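Local atomic coordinates of fuculose-1-phosphate aldolase (Thermus thermophilus, PDB entry 2FK5), a protein that belongs to the class II aldolase and adducin family, whose alpha/beta fold is built of helices packed around a central mixed beta sheet. Residues G61-G66 against V73-Y78; G27-R32 against L38-G43; G13-A18 against E168-M173. One frame throughout, in Å; residues are numbered along the deposited sequence.

Contact 1: residues G61-G66 against V73-Y78; sequences GPIPEG and VHREVY
Ile63 and Arg75 meet at the protein surface, where the loop after strand 54-58 passes helix 71-80. The methyl end of the isoleucine stands over one face of the guanidinium, with Ile63 CD1 4.0 Å from Arg75 CZ, and Ile63 CG1 lies 3.7 Å from Arg75 NH1. An aliphatic branch suits this place, because a guanidinium gives its hydrogen bonds within its own plane and leaves its faces for packing. In that plane, at the edge, lies the carbonyl oxygen of Gly61. At 3.6 Å, Gly61 O and Arg75 NH1 are too far apart for a direct bond, and a water bridges them, accepting from Arg75 NH1 at 2.7 Å and donating to Gly61 O at 2.9 Å.

Arginine has the length for this reach. Its chain leaves the helix with CG anti to the backbone N (chi1 -177°) and stays extended until it bends at chi3 (65°), which turns one face of the planar group to the isoleucine. Gly61 itself has phi at 127°, a backbone conformation in which a side chain would collide with the carbonyl oxygen of the residue before it, and glycine has none. Further out, Leu59 and Phe37 touch the arginine side chain, and Arg79 brings a like charge close to Arg75 NE; the salt bridge of Arg79 to Glu76 probably offsets some of that repulsion. The contact is small, burying 103 Å², and ties a strand-to-helix connection to its own helix at the rim of the family's alpha/beta fold.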
ATOM      1  N   GLY A  61     -39.163  -0.137  -9.343  1.00 37.70           N
ATOM      2  CA  GLY A  61     -39.511   0.396  -8.044  1.00 40.17           C
ATOM      3  C   GLY A  61     -38.635   1.589  -7.714  1.00 45.30           C
ATOM      4  O   GLY A  61     -37.772   1.967  -8.510  1.00 37.81           O
ATOM      5  N   PRO A  62     -38.832   2.203  -6.539  1.00 45.58           N
ATOM      6  CA  PRO A  62     -38.052   3.368  -6.111  1.00 43.06           C
ATOM      7  C   PRO A  62     -36.581   3.044  -5.880  1.00 33.64           C
ATOM      8  O   PRO A  62     -36.250   1.999  -5.314  1.00 39.95           O
ATOM      9  CB  PRO A  62     -38.738   3.786  -4.806  1.00 43.86           C
ATOM     10  CG  PRO A  62     -40.134   3.236  -4.941  1.00 48.74           C
ATOM     11  CD  PRO A  62     -39.889   1.894  -5.561  1.00 48.59           C
ATOM     12  N   ILE A  63     -35.698   3.926  -6.328  1.00 39.17           N
ATOM     13  CA  ILE A  63     -34.277   3.715  -6.090  1.00 38.08           C
ATOM     14  C   ILE A  63     -34.056   4.172  -4.653  1.00 39.63           C
ATOM     15  O   ILE A  63     -34.284   5.334  -4.326  1.00 40.61           O
ATOM     16  CB  ILE A  63     -33.393   4.557  -7.036  1.00 42.47           C
ATOM     17  CG1 ILE A  63     -33.529   4.040  -8.470  1.00 34.79           C
ATOM     18  CG2 ILE A  63     -31.928   4.482  -6.588  1.00 37.97           C
ATOM     19  CD1 ILE A  63     -32.680   4.782  -9.470  1.00 41.25           C
ATOM     20  N   PRO A  64     -33.618   3.257  -3.775  1.00 36.76           N
ATOM     21  CA  PRO A  64     -33.368   3.553  -2.363  1.00 40.34           C
ATOM     22  C   PRO A  64     -32.551   4.821  -2.162  1.00 46.62           C
ATOM     23  O   PRO A  64     -31.665   5.133  -2.957  1.00 37.29           O
ATOM     24  CB  PRO A  64     -32.624   2.312  -1.884  1.00 47.58           C
ATOM     25  CG  PRO A  64     -33.233   1.232  -2.708  1.00 44.98           C
ATOM     26  CD  PRO A  64     -33.262   1.860  -4.081  1.00 38.06           C
ATOM     27  N   GLU A  65     -32.855   5.561  -1.103  1.00 42.99           N
ATOM     28  CA  GLU A  65     -32.108   6.776  -0.827  1.00 40.53           C
ATOM     29  C   GLU A  65     -30.714   6.339  -0.387  1.00 37.74           C
ATOM     30  O   GLU A  65     -30.556   5.299   0.259  1.00 42.08           O
ATOM     31  N   GLY A  66     -29.708   7.122  -0.753  1.00 38.05           N
ATOM     32  CA  GLY A  66     -28.348   6.789  -0.377  1.00 36.49           C
ATOM     33  C   GLY A  66     -27.604   6.026  -1.453  1.00 36.61           C
ATOM     34  O   GLY A  66     -26.385   5.884  -1.383  1.00 36.15           O
ATOM     35  N   VAL A  73     -28.320   4.830 -14.212  1.00 24.63           N
ATOM     36  CA  VAL A  73     -27.589   4.304 -15.347  1.00 21.52           C
ATOM     37  C   VAL A  73     -27.342   2.814 -15.187  1.00 22.55           C
ATOM     38  O   VAL A  73     -27.530   2.046 -16.123  1.00 23.27           O
ATOM     39  CB  VAL A  73     -26.232   5.011 -15.509  1.00 24.26           C
ATOM     40  CG1 VAL A  73     -25.515   4.468 -16.736  1.00 23.32           C
ATOM     41  CG2 VAL A  73     -26.441   6.524 -15.607  1.00 22.98           C
ATOM     42  N   HIS A  74     -26.905   2.404 -13.999  1.00 25.54           N
ATOM     43  CA  HIS A  74     -26.653   0.991 -13.755  1.00 20.53           C
ATOM     44  C   HIS A  74     -27.951   0.213 -13.973  1.00 16.73           C
ATOM     45  O   HIS A  74     -27.967  -0.814 -14.647  1.00 22.24           O
ATOM     46  CB  HIS A  74     -26.171   0.780 -12.322  1.00 26.25           C
ATOM     47  CG  HIS A  74     -24.769   1.250 -12.078  1.00 19.86           C
ATOM     48  ND1 HIS A  74     -23.748   0.389 -11.740  1.00 24.55           N
ATOM     49  CD2 HIS A  74     -24.226   2.490 -12.099  1.00 21.03           C
ATOM     50  CE1 HIS A  74     -22.635   1.077 -11.564  1.00 24.10           C
ATOM     51  NE2 HIS A  74     -22.897   2.356 -11.776  1.00 25.16           N
ATOM     52  N   ARG A  75     -29.029   0.717 -13.395  1.00 23.15           N
ATOM     53  CA  ARG A  75     -30.319   0.047 -13.526  1.00 24.18           C
ATOM     54  C   ARG A  75     -30.721  -0.154 -14.986  1.00 25.44           C
ATOM     55  O   ARG A  75     -31.143  -1.244 -15.384  1.00 23.92           O
ATOM     56  CB  ARG A  75     -31.406   0.845 -12.803  1.00 28.65           C
ATOM     57  CG  ARG A  75     -32.770   0.154 -12.834  1.00 30.92           C
ATOM     58  CD  ARG A  75     -33.807   0.961 -12.095  1.00 29.52           C
ATOM     59  NE  ARG A  75     -34.051   2.238 -12.753  1.00 38.53           N
ATOM     60  CZ  ARG A  75     -34.952   3.122 -12.342  1.00 37.60           C
ATOM     61  NH1 ARG A  75     -35.694   2.857 -11.274  1.00 29.00           N
ATOM     62  NH2 ARG A  75     -35.112   4.265 -12.997  1.00 34.72           N
ATOM     63  N   GLU A  76     -30.572   0.893 -15.790  1.00 26.55           N
ATOM     64  CA  GLU A  76     -30.942   0.813 -17.198  1.00 23.21           C
ATOM     65  C   GLU A  76     -30.068  -0.193 -17.932  1.00 30.50           C
ATOM     66  O   GLU A  76     -30.545  -0.924 -18.794  1.00 24.71           O
ATOM     67  CB  GLU A  76     -30.833   2.199 -17.847  1.00 26.86           C
ATOM     68  CG  GLU A  76     -31.672   2.365 -19.107  1.00 28.25           C
ATOM     69  CD  GLU A  76     -33.154   2.126 -18.857  1.00 34.35           C
ATOM     70  OE1 GLU A  76     -33.663   2.593 -17.816  1.00 34.24           O
ATOM     71  OE2 GLU A  76     -33.809   1.481 -19.702  1.00 40.46           O
ATOM     72  N   VAL A  77     -28.781  -0.239 -17.595  1.00 27.67           N
ATOM     73  CA  VAL A  77     -27.881  -1.197 -18.233  1.00 20.19           C
ATOM     74  C   VAL A  77     -28.329  -2.621 -17.923  1.00 19.81           C
ATOM     75  O   VAL A  77     -28.322  -3.488 -18.790  1.00 27.06           O
ATOM     76  CB  VAL A  77     -26.413  -1.034 -17.731  1.00 25.84           C
ATOM     77  CG1 VAL A  77     -25.556  -2.160 -18.270  1.00 24.57           C
ATOM     78  CG2 VAL A  77     -25.851   0.305 -18.169  1.00 27.87           C
ATOM     79  N   TYR A  78     -28.712  -2.872 -16.679  1.00 22.92           N
ATOM     80  CA  TYR A  78     -29.146  -4.211 -16.312  1.00 18.87           C
ATOM     81  C   TYR A  78     -30.493  -4.540 -16.956  1.00 23.70           C
ATOM     82  O   TYR A  78     -30.743  -5.684 -17.321  1.00 27.62           O
ATOM     83  CB  TYR A  78     -29.233  -4.342 -14.797  1.00 19.80           C
ATOM     84  CG  TYR A  78     -27.872  -4.380 -14.141  1.00 23.25           C
ATOM     85  CD1 TYR A  78     -27.571  -3.540 -13.075  1.00 25.53           C
ATOM     86  CD2 TYR A  78     -26.888  -5.257 -14.593  1.00 25.80           C
ATOM     87  CE1 TYR A  78     -26.309  -3.571 -12.465  1.00 26.32           C
ATOM     88  CE2 TYR A  78     -25.622  -5.297 -13.993  1.00 28.33           C
ATOM     89  CZ  TYR A  78     -25.346  -4.448 -12.932  1.00 21.34           C
ATOM     90  OH  TYR A  78     -24.099  -4.464 -12.341  1.00 24.44           O
TER
HETATM   91  O   HOH W   1     -35.257   0.916  -9.450  1.00 47.47           O

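Contact 2: residues G27-R32 against L38-G43; sequences GNFSVR and LITKSG. With SO4 (sulfate ion), chain C.
Strands 28-32 and 38-40 run antiparallel, at 172° and with axes 4.7 Å apart; Val31 and Leu38 form a hydrogen-bonded pair, and Ser30 and Ile39 a non-hydrogen-bonded one. At the next hydrogen-bonding position Thr40 N still donates to Phe29 O, at 3.3 Å, but the return bond is replaced by a weak one from Phe29 N to Thr40 OG1, 3.5 Å long. Threonine suits this spot twice over. Its hydroxyl lies between the backbone N and the carbonyl carbon (chi1 52°), facing the neighbouring strand, while CG2 makes a CH-pi contact over one face of the Phe29 ring, 4.1 Å from the centroid. These strands make a beta hairpin within the central mixed sheet, and helix 3-18 covers the side bearing Phe29, Val31 and Leu38. There Val31 CG2 lies alongside Leu38 CB, 3.9 Å away, and Leu5 touches both residues. On the other side Ser30 and Ile39 pack through their beta carbons. At the Asn28 end of the hairpin a sulfate, probably from the crystallisation liquor, is bound by both segments: Asn28 ND2 donates to its O1 at 3.1 Å, Ser42 OG to O2 at 3.0 Å and Gly43 N to O3 at 3.0 Å. Lys46, Ser68 and Val69 N complete the anion site, while the amide oxygen of Asn28 has His74 as its partner.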
ATOM      1  N   GLY A  27     -16.668   7.621  -9.082  1.00 34.58           N
ATOM      2  CA  GLY A  27     -16.945   6.276  -9.562  1.00 34.38           C
ATOM      3  C   GLY A  27     -17.893   5.432  -8.731  1.00 32.79           C
ATOM      4  O   GLY A  27     -18.257   5.787  -7.614  1.00 30.70           O
ATOM      5  N   ASN A  28     -18.299   4.300  -9.290  1.00 27.65           N
ATOM      6  CA  ASN A  28     -19.197   3.397  -8.595  1.00 25.65           C
ATOM      7  C   ASN A  28     -19.233   2.067  -9.320  1.00 25.96           C
ATOM      8  O   ASN A  28     -18.917   1.988 -10.506  1.00 22.70           O
ATOM      9  CB  ASN A  28     -20.597   4.013  -8.525  1.00 26.17           C
ATOM     10  CG  ASN A  28     -20.966   4.752  -9.788  1.00 27.91           C
ATOM     11  OD1 ASN A  28     -21.215   4.145 -10.827  1.00 31.45           O
ATOM     12  ND2 ASN A  28     -20.986   6.083  -9.710  1.00 26.38           N
ATOM     13  N   PHE A  29     -19.586   1.006  -8.607  1.00 19.10           N
ATOM     14  CA  PHE A  29     -19.676  -0.285  -9.255  1.00 22.99           C
ATOM     15  C   PHE A  29     -20.774  -1.114  -8.655  1.00 21.54           C
ATOM     16  O   PHE A  29     -21.193  -0.881  -7.525  1.00 24.20           O
ATOM     17  CB  PHE A  29     -18.342  -1.042  -9.232  1.00 32.96           C
ATOM     18  CG  PHE A  29     -17.452  -0.690  -8.086  1.00 28.26           C
ATOM     19  CD1 PHE A  29     -17.357  -1.527  -6.976  1.00 36.85           C
ATOM     20  CD2 PHE A  29     -16.668   0.459  -8.134  1.00 29.94           C
ATOM     21  CE1 PHE A  29     -16.483  -1.217  -5.932  1.00 29.10           C
ATOM     22  CE2 PHE A  29     -15.798   0.775  -7.099  1.00 34.10           C
ATOM     23  CZ  PHE A  29     -15.705  -0.066  -5.999  1.00 27.13           C
ATOM     24  N   SER A  30     -21.234  -2.083  -9.432  1.00 20.94           N
ATOM     25  CA  SER A  30     -22.331  -2.935  -9.009  1.00 24.25           C
ATOM     26  C   SER A  30     -22.269  -4.302  -9.652  1.00 23.46           C
ATOM     27  O   SER A  30     -21.492  -4.540 -10.588  1.00 23.16           O
ATOM     28  CB  SER A  30     -23.646  -2.289  -9.430  1.00 23.92           C
ATOM     29  OG  SER A  30     -23.698  -2.218 -10.852  1.00 23.09           O
ATOM     30  N   VAL A  31     -23.114  -5.200  -9.143  1.00 22.65           N
ATOM     31  CA  VAL A  31     -23.235  -6.540  -9.690  1.00 21.80           C
ATOM     32  C   VAL A  31     -24.735  -6.859  -9.731  1.00 21.95           C
ATOM     33  O   VAL A  31     -25.505  -6.366  -8.913  1.00 20.89           O
ATOM     34  CB  VAL A  31     -22.521  -7.616  -8.829  1.00 27.55           C
ATOM     35  CG1 VAL A  31     -21.032  -7.315  -8.763  1.00 22.73           C
ATOM     36  CG2 VAL A  31     -23.127  -7.665  -7.433  1.00 26.06           C
ATOM     37  N   ARG A  32     -25.127  -7.661 -10.704  1.00 24.67           N
ATOM     38  CA  ARG A  32     -26.523  -8.066 -10.864  1.00 28.05           C
ATOM     39  C   ARG A  32     -26.813  -9.100  -9.780  1.00 30.92           C
ATOM     40  O   ARG A  32     -25.965  -9.946  -9.487  1.00 27.78           O
ATOM     41  CB  ARG A  32     -26.710  -8.710 -12.237  1.00 27.79           C
ATOM     42  CG  ARG A  32     -28.144  -9.074 -12.610  1.00 31.38           C
ATOM     43  CD  ARG A  32     -28.906  -7.862 -13.131  1.00 34.65           C
ATOM     44  NE  ARG A  32     -30.119  -8.274 -13.831  1.00 42.28           N
ATOM     45  CZ  ARG A  32     -31.258  -8.592 -13.228  1.00 40.95           C
ATOM     46  NH1 ARG A  32     -31.344  -8.532 -11.908  1.00 29.35           N
ATOM     47  NH2 ARG A  32     -32.297  -9.006 -13.942  1.00 35.42           N
ATOM     48  N   LEU A  38     -26.620  -4.825  -6.693  1.00 23.58           N
ATOM     49  CA  LEU A  38     -25.952  -4.348  -5.492  1.00 21.88           C
ATOM     50  C   LEU A  38     -24.968  -3.282  -5.957  1.00 22.32           C
ATOM     51  O   LEU A  38     -24.142  -3.550  -6.810  1.00 23.81           O
ATOM     52  CB  LEU A  38     -25.196  -5.516  -4.844  1.00 21.87           C
ATOM     53  CG  LEU A  38     -24.525  -5.287  -3.487  1.00 34.94           C
ATOM     54  CD1 LEU A  38     -25.578  -4.923  -2.462  1.00 32.19           C
ATOM     55  CD2 LEU A  38     -23.768  -6.553  -3.054  1.00 27.25           C
ATOM     56  N   ILE A  39     -25.050  -2.088  -5.392  1.00 21.81           N
ATOM     57  CA  ILE A  39     -24.181  -1.003  -5.814  1.00 25.26           C
ATOM     58  C   ILE A  39     -23.648  -0.208  -4.632  1.00 28.33           C
ATOM     59  O   ILE A  39     -24.226  -0.224  -3.544  1.00 28.15           O
ATOM     60  CB  ILE A  39     -24.964  -0.060  -6.774  1.00 24.83           C
ATOM     61  CG1 ILE A  39     -24.044   0.990  -7.396  1.00 26.45           C
ATOM     62  CG2 ILE A  39     -26.091   0.625  -6.015  1.00 26.68           C
ATOM     63  CD1 ILE A  39     -24.720   1.753  -8.536  1.00 27.90           C
ATOM     64  N   THR A  40     -22.530   0.481  -4.859  1.00 28.33           N
ATOM     65  CA  THR A  40     -21.909   1.319  -3.849  1.00 26.53           C
ATOM     66  C   THR A  40     -22.795   2.528  -3.552  1.00 31.24           C
ATOM     67  O   THR A  40     -23.457   3.065  -4.448  1.00 28.17           O
ATOM     68  CB  THR A  40     -20.528   1.835  -4.325  1.00 27.99           C
ATOM     69  OG1 THR A  40     -20.667   2.433  -5.620  1.00 28.43           O
ATOM     70  CG2 THR A  40     -19.522   0.686  -4.402  1.00 23.25           C
ATOM     71  N   LYS A  41     -22.812   2.955  -2.293  1.00 25.70           N
ATOM     72  CA  LYS A  41     -23.619   4.108  -1.903  1.00 29.95           C
ATOM     73  C   LYS A  41     -23.002   5.415  -2.380  1.00 32.75           C
ATOM     74  O   LYS A  41     -21.836   5.467  -2.761  1.00 34.67           O
ATOM     75  CB  LYS A  41     -23.782   4.169  -0.382  1.00 31.13           C
ATOM     76  CG  LYS A  41     -24.641   3.071   0.209  1.00 32.27           C
ATOM     77  CD  LYS A  41     -24.767   3.254   1.719  1.00 38.61           C
ATOM     78  CE  LYS A  41     -25.597   2.147   2.336  1.00 38.89           C
ATOM     79  NZ  LYS A  41     -25.662   2.282   3.815  1.00 42.86           N
ATOM     80  N   SER A  42     -23.797   6.476  -2.341  1.00 33.53           N
ATOM     81  CA  SER A  42     -23.339   7.787  -2.765  1.00 38.80           C
ATOM     82  C   SER A  42     -22.363   8.372  -1.747  1.00 39.14           C
ATOM     83  O   SER A  42     -22.498   8.143  -0.545  1.00 38.56           O
ATOM     84  CB  SER A  42     -24.538   8.726  -2.926  1.00 42.07           C
ATOM     85  OG  SER A  42     -24.155   9.945  -3.537  1.00 54.33           O
ATOM     86  N   GLY A  43     -21.370   9.103  -2.241  1.00 42.47           N
ATOM     87  CA  GLY A  43     -20.402   9.763  -1.378  1.00 42.60           C
ATOM     88  C   GLY A  43     -19.459   8.962  -0.498  1.00 42.92           C
ATOM     89  O   GLY A  43     -18.825   9.535   0.388  1.00 48.93           O
TER
HETATM   90  S   SO4 C1001     -21.434   8.416  -6.287  1.00 40.67           S
HETATM   91  O1  SO4 C1001     -21.538   6.996  -6.837  1.00 39.01           O
HETATM   92  O2  SO4 C1001     -22.853   8.879  -5.974  1.00 41.89           O
HETATM   93  O3  SO4 C1001     -20.743   8.346  -5.054  1.00 43.55           O
HETATM   94  O4  SO4 C1001     -21.020   9.203  -7.395  1.00 46.78           O

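Contact 3: residues G13-A18 against E168-M173; sequences GEDLFA and EAYGLM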
ATOM      1  N   GLY A  13     -12.327  -1.594  -5.494  1.00 22.20           N
ATOM      2  CA  GLY A  13     -12.176  -0.210  -5.079  1.00 25.54           C
ATOM      3  C   GLY A  13     -10.723   0.123  -4.745  1.00 27.10           C
ATOM      4  O   GLY A  13     -10.181   1.134  -5.195  1.00 22.66           O
ATOM      5  N   GLU A  14     -10.075  -0.736  -3.961  1.00 24.59           N
ATOM      6  CA  GLU A  14      -8.677  -0.502  -3.593  1.00 21.10           C
ATOM      7  C   GLU A  14      -7.760  -0.456  -4.809  1.00 22.58           C
ATOM      8  O   GLU A  14      -6.871   0.395  -4.906  1.00 24.67           O
ATOM      9  CB  GLU A  14      -8.162  -1.604  -2.660  1.00 25.88           C
ATOM     10  CG  GLU A  14      -8.887  -1.701  -1.330  1.00 34.72           C
ATOM     11  CD  GLU A  14      -8.199  -2.654  -0.366  1.00 48.65           C
ATOM     12  OE1 GLU A  14      -7.639  -3.671  -0.824  1.00 47.31           O
ATOM     13  OE2 GLU A  14      -8.231  -2.388   0.853  1.00 51.03           O
ATOM     14  N   ASP A  15      -7.967  -1.384  -5.735  1.00 23.82           N
ATOM     15  CA  ASP A  15      -7.123  -1.453  -6.916  1.00 23.16           C
ATOM     16  C   ASP A  15      -7.362  -0.313  -7.905  1.00 27.42           C
ATOM     17  O   ASP A  15      -6.412   0.187  -8.504  1.00 30.21           O
ATOM     18  CB  ASP A  15      -7.286  -2.823  -7.580  1.00 22.49           C
ATOM     19  CG  ASP A  15      -6.647  -3.947  -6.761  1.00 31.98           C
ATOM     20  OD1 ASP A  15      -6.846  -5.129  -7.101  1.00 25.67           O
ATOM     21  OD2 ASP A  15      -5.937  -3.651  -5.777  1.00 25.52           O
ATOM     22  N   LEU A  16      -8.615   0.104  -8.077  1.00 27.28           N
ATOM     23  CA  LEU A  16      -8.909   1.217  -8.987  1.00 22.26           C
ATOM     24  C   LEU A  16      -8.258   2.480  -8.431  1.00 33.93           C
ATOM     25  O   LEU A  16      -7.667   3.270  -9.169  1.00 33.15           O
ATOM     26  CB  LEU A  16     -10.417   1.433  -9.110  1.00 23.30           C
ATOM     27  CG  LEU A  16     -11.227   0.451  -9.964  1.00 27.63           C
ATOM     28  CD1 LEU A  16     -12.701   0.805  -9.843  1.00 27.83           C
ATOM     29  CD2 LEU A  16     -10.788   0.523 -11.430  1.00 25.05           C
ATOM     30  N   PHE A  17      -8.375   2.664  -7.119  1.00 29.11           N
ATOM     31  CA  PHE A  17      -7.782   3.825  -6.458  1.00 31.36           C
ATOM     32  C   PHE A  17      -6.267   3.825  -6.625  1.00 32.19           C
ATOM     33  O   PHE A  17      -5.673   4.821  -7.040  1.00 41.51           O
ATOM     34  CB  PHE A  17      -8.114   3.807  -4.969  1.00 35.60           C
ATOM     35  CG  PHE A  17      -7.427   4.889  -4.187  1.00 44.04           C
ATOM     36  CD1 PHE A  17      -7.964   6.169  -4.124  1.00 46.44           C
ATOM     37  CD2 PHE A  17      -6.228   4.633  -3.532  1.00 38.62           C
ATOM     38  CE1 PHE A  17      -7.314   7.181  -3.418  1.00 51.81           C
ATOM     39  CE2 PHE A  17      -5.570   5.637  -2.825  1.00 49.61           C
ATOM     40  CZ  PHE A  17      -6.116   6.912  -2.768  1.00 36.30           C
ATOM     41  N   ALA A  18      -5.646   2.698  -6.288  1.00 33.63           N
ATOM     42  CA  ALA A  18      -4.198   2.558  -6.380  1.00 39.39           C
ATOM     43  C   ALA A  18      -3.667   2.855  -7.776  1.00 44.77           C
ATOM     44  O   ALA A  18      -2.552   3.358  -7.924  1.00 44.85           O
ATOM     45  CB  ALA A  18      -3.785   1.155  -5.964  1.00 32.85           C
ATOM     46  N   GLU A 168     -14.013  -8.990 -13.723  1.00 22.49           N
ATOM     47  CA  GLU A 168     -13.887  -8.927 -15.170  1.00 24.34           C
ATOM     48  C   GLU A 168     -14.093  -7.485 -15.629  1.00 24.33           C
ATOM     49  O   GLU A 168     -13.336  -6.974 -16.454  1.00 23.38           O
ATOM     50  CB  GLU A 168     -14.929  -9.833 -15.818  1.00 27.94           C
ATOM     51  CG  GLU A 168     -14.933  -9.814 -17.329  1.00 30.81           C
ATOM     52  CD  GLU A 168     -16.121 -10.569 -17.898  1.00 38.38           C
ATOM     53  OE1 GLU A 168     -16.164 -10.776 -19.124  1.00 42.98           O
ATOM     54  OE2 GLU A 168     -17.015 -10.946 -17.116  1.00 37.97           O
ATOM     55  N   ALA A 169     -15.127  -6.834 -15.097  1.00 20.69           N
ATOM     56  CA  ALA A 169     -15.437  -5.437 -15.437  1.00 22.54           C
ATOM     57  C   ALA A 169     -14.268  -4.531 -15.047  1.00 27.65           C
ATOM     58  O   ALA A 169     -13.855  -3.651 -15.804  1.00 19.85           O
ATOM     59  CB  ALA A 169     -16.702  -4.999 -14.707  1.00 21.56           C
ATOM     60  N   TYR A 170     -13.750  -4.752 -13.843  1.00 22.47           N
ATOM     61  CA  TYR A 170     -12.617  -3.997 -13.337  1.00 21.85           C
ATOM     62  C   TYR A 170     -11.437  -4.142 -14.295  1.00 22.08           C
ATOM     63  O   TYR A 170     -10.765  -3.160 -14.610  1.00 21.03           O
ATOM     64  CB  TYR A 170     -12.224  -4.509 -11.940  1.00 21.81           C
ATOM     65  CG  TYR A 170     -10.775  -4.248 -11.591  1.00 24.02           C
ATOM     66  CD1 TYR A 170      -9.803  -5.238 -11.768  1.00 25.33           C
ATOM     67  CD2 TYR A 170     -10.361  -2.987 -11.156  1.00 19.54           C
ATOM     68  CE1 TYR A 170      -8.452  -4.975 -11.524  1.00 28.00           C
ATOM     69  CE2 TYR A 170      -9.006  -2.714 -10.918  1.00 23.21           C
ATOM     70  CZ  TYR A 170      -8.062  -3.713 -11.107  1.00 30.75           C
ATOM     71  OH  TYR A 170      -6.726  -3.434 -10.923  1.00 36.07           O
ATOM     72  N   GLY A 171     -11.195  -5.374 -14.746  1.00 20.67           N
ATOM     73  CA  GLY A 171     -10.101  -5.649 -15.667  1.00 22.71           C
ATOM     74  C   GLY A 171     -10.244  -4.904 -16.979  1.00 24.22           C
ATOM     75  O   GLY A 171      -9.258  -4.419 -17.551  1.00 21.75           O
ATOM     76  N   LEU A 172     -11.472  -4.804 -17.472  1.00 23.37           N
ATOM     77  CA  LEU A 172     -11.709  -4.094 -18.721  1.00 20.55           C
ATOM     78  C   LEU A 172     -11.461  -2.614 -18.521  1.00 24.16           C
ATOM     79  O   LEU A 172     -10.984  -1.935 -19.425  1.00 20.82           O
ATOM     80  CB  LEU A 172     -13.149  -4.294 -19.206  1.00 21.95           C
ATOM     81  CG  LEU A 172     -13.478  -5.692 -19.731  1.00 32.64           C
ATOM     82  CD1 LEU A 172     -14.960  -5.788 -20.043  1.00 33.14           C
ATOM     83  CD2 LEU A 172     -12.648  -5.974 -20.973  1.00 31.96           C
ATOM     84  N   MET A 173     -11.796  -2.110 -17.337  1.00 20.85           N
ATOM     85  CA  MET A 173     -11.596  -0.693 -17.055  1.00 16.85           C
ATOM     86  C   MET A 173     -10.101  -0.373 -17.036  1.00 21.02           C
ATOM     87  O   MET A 173      -9.677   0.643 -17.593  1.00 22.51           O
ATOM     88  CB  MET A 173     -12.241  -0.316 -15.723  1.00 16.61           C
ATOM     89  CG  MET A 173     -12.182   1.180 -15.392  1.00 17.96           C
ATOM     90  SD  MET A 173     -13.003   2.227 -16.632  1.00 21.76           S
ATOM     91  CE  MET A 173     -14.721   1.786 -16.353  1.00 21.21           C
TER
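Tyr170 reaches across from helix 162-191 and lays one edge of its ring along Leu16, whose CG lies in the ring plane. The closest approach is from Leu16 CD2 to Tyr170 CD2, 3.5 Å, and the two side chains run antiparallel alongside each other, so that the CG-CD2 branch of the leucine meets the edge of the ring and not a face. The phenol end meets Asp15: Tyr170 OH is 3.4 Å from Asp15 CB. The aspartate lies roughly perpendicular to the tyrosine, with carboxylate and ring planes 49° apart, and no hydrogen bond joins them; the carboxylate instead makes a salt bridge with Arg48 of a neighbouring subunit. Asp15 thus works with two ends, its methylene packed within the chain and its charge turned to the assembly. Met173 adds a looser touch, Leu16 CD2 to Met173 CG at 4.3 Å.

The length of Tyr170 suits the spacing of the helices. They run almost parallel, at 5°, yet their axes are 11.1 Å apart, and a long, flat side chain can fill that distance. CG of Tyr170 is set roughly anti to the backbone N (chi1 155°), which carries the ring toward the other helix. Phe17 of the same neighbouring subunit also packs on Asp15 and Tyr170, so the contact lies at a subunit interface as well as between helices. Leu16 and Met173 both rest on Val87 of strand 85-89 in the central sheet, and Met173 continues onto Ala153 and Ala155 of strand 152-157, whose small side chains are consistent with the close approach of the methionine. The two helices therefore sit side by side on one face of the sheet.

How the contacts relate
Contact 2 lies between the other two, its centre 10 Å from that of contact 1 and 13 Å from that of contact 3. Helix 71-80 is joined to strand 28-32 by two probable hydrogen bonds, 2.6 Å from His74 NE2 to Asn28 OD1 and 2.7 Å from Tyr78 OH to Ser30 OG; the first holds the amide that also grips the sulfate. Toward contact 3 the link is apolar, with Phe29 CZ 3.6 Å from Gly13 CA, where the glycine lets the ring close to helix 3-18. Contacts 1 and 3 do not touch, with centres about 22 Å apart. Along the chain, both earlier contacts are nested inside the loop that contact 3 closes.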